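Local coordinates for protein iodotyrosine deiodinase (Thermotoga neapolitana, PDB 6TYK) that removes iodine, bromine or chlorine from halogenated tyrosines by reductive dehalogenation, working as an FMN-dependent homodimer of the nitroreductase family, at residues 131-136 against 164-169. Residues are numbered along the deposited sequence; the frame is centred on the assembly and turned at random.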
# COMPACT_ATOMS: atom_id res chain seq x y z
N LYS A 131 -15.54 9.29 -3.81
CA LYS A 131 -16.20 10.49 -3.30
C LYS A 131 -16.00 11.72 -4.18
O LYS A 131 -16.45 12.82 -3.84
CB LYS A 131 -15.71 10.80 -1.88
CG LYS A 131 -16.20 9.81 -0.84
CD LYS A 131 -17.72 9.79 -0.80
CE LYS A 131 -18.25 8.88 0.28
NZ LYS A 131 -19.73 8.71 0.16
N GLY A 132 -15.31 11.55 -5.31
CA GLY A 132 -15.08 12.66 -6.22
C GLY A 132 -14.03 13.63 -5.70
O GLY A 132 -13.98 14.78 -6.11
N LEU A 133 -13.18 13.16 -4.79
CA LEU A 133 -12.08 13.98 -4.30
C LEU A 133 -10.82 13.55 -4.99
O LEU A 133 -10.72 12.42 -5.48
CB LEU A 133 -11.93 13.83 -2.79
CG LEU A 133 -13.17 14.26 -2.01
CD1 LEU A 133 -12.98 14.02 -0.54
CD2 LEU A 133 -13.49 15.72 -2.29
N GLY A 134 -9.85 14.46 -5.04
CA GLY A 134 -8.58 14.19 -5.67
C GLY A 134 -7.48 14.23 -4.63
O GLY A 134 -7.66 14.76 -3.52
N SER A 135 -6.34 13.66 -4.99
CA SER A 135 -5.17 13.74 -4.13
C SER A 135 -3.90 13.39 -4.88
O SER A 135 -3.92 13.05 -6.06
CB SER A 135 -5.32 12.85 -2.88
OG SER A 135 -4.30 13.13 -1.93
N VAL A 136 -2.79 13.58 -4.19
CA VAL A 136 -1.48 13.23 -4.70
C VAL A 136 -0.66 12.78 -3.49
O VAL A 136 -0.68 13.44 -2.46
CB VAL A 136 -0.80 14.44 -5.39
CG1 VAL A 136 -0.79 15.67 -4.49
CG2 VAL A 136 0.62 14.08 -5.82
N VAL A 164 -5.92 16.92 -0.21
CA VAL A 164 -7.22 16.41 -0.61
C VAL A 164 -8.18 17.57 -0.84
O VAL A 164 -8.23 18.51 -0.06
CB VAL A 164 -7.82 15.47 0.46
CG1 VAL A 164 -9.22 15.02 0.04
CG2 VAL A 164 -6.91 14.27 0.65
N GLY A 165 -8.93 17.49 -1.92
CA GLY A 165 -9.94 18.48 -2.21
C GLY A 165 -10.63 18.13 -3.51
O GLY A 165 -10.41 17.05 -4.07
N TYR A 166 -11.47 19.03 -3.98
CA TYR A 166 -12.13 18.83 -5.26
C TYR A 166 -11.14 19.13 -6.37
O TYR A 166 -10.42 20.13 -6.31
CB TYR A 166 -13.32 19.78 -5.38
CG TYR A 166 -14.42 19.48 -4.40
CD1 TYR A 166 -15.08 18.26 -4.44
CD2 TYR A 166 -14.81 20.41 -3.44
CE1 TYR A 166 -16.10 17.97 -3.56
CE2 TYR A 166 -15.84 20.12 -2.56
CZ TYR A 166 -16.47 18.90 -2.62
OH TYR A 166 -17.49 18.61 -1.75
N PRO A 167 -11.09 18.27 -7.39
CA PRO A 167 -10.15 18.50 -8.49
C PRO A 167 -10.53 19.73 -9.28
O PRO A 167 -11.72 20.03 -9.45
CB PRO A 167 -10.32 17.25 -9.37
CG PRO A 167 -10.95 16.23 -8.47
CD PRO A 167 -11.85 17.02 -7.58
N ASP A 168 -9.52 20.44 -9.77
CA ASP A 168 -9.75 21.59 -10.61
C ASP A 168 -9.12 21.36 -11.98
O ASP A 168 -8.05 21.88 -12.29
CB ASP A 168 -9.15 22.84 -9.98
CG ASP A 168 -9.33 24.05 -10.85
OD1 ASP A 168 -10.35 24.09 -11.56
OD2 ASP A 168 -8.46 24.94 -10.86
N ASP A 169 -9.81 20.55 -12.78
CA ASP A 169 -9.34 20.15 -14.10
C ASP A 169 -7.90 19.65 -14.10
O ASP A 169 -7.02 20.25 -14.71
CB ASP A 169 -9.51 21.28 -15.11
CG ASP A 169 -9.33 20.79 -16.53
OD1 ASP A 169 -9.58 19.60 -16.79
OD2 ASP A 169 -8.95 21.60 -17.40
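L133 shows how one branched side chain can serve two neighbours, V164 in a strand and Y166 in the loop that follows. Its CB rests 3.8 Å from G165 O; beyond it the chain forks, L133 CD1 running to V164 CG1 at 3.9 Å while L133 CD2 comes obliquely to the Y166 ring, 3.7 Å from Y166 CE1. With CG anti to its own carbonyl carbon (chi1 -60°), the fork is brought against both partners, and L128 of helix 113-130 packs on L133 and V164 alike. Alongside, the backbones pair as antiparallel strands: G134 N donates to G165 O over 2.8 Å, almost straight at 173°, whereas the return bond from G165 N to G134 O is weak at 3.4 Å. This short pairing puts 134-135 at the margin of the chain's antiparallel sheet, next to strand 156-165, in the nitroreductase fold; the chain reaches it from helix 113-130 through a Schellman motif at G132, and V136 beyond it touches the FMN. V164 divides its branches likewise, CG1 meeting L133 CD1 and CG2 lying, in one of the two conformers of S135, 3.8 Å from S135 OG, which there bonds to P163 O. Trimming V164 to an alanine would probably cost L133 CD1 its contact with this strand and leave a gap beside L128. Beyond Y166, P167 CD lies 3.4 Å from G132 O, which also sits at the edge of the Y166 ring.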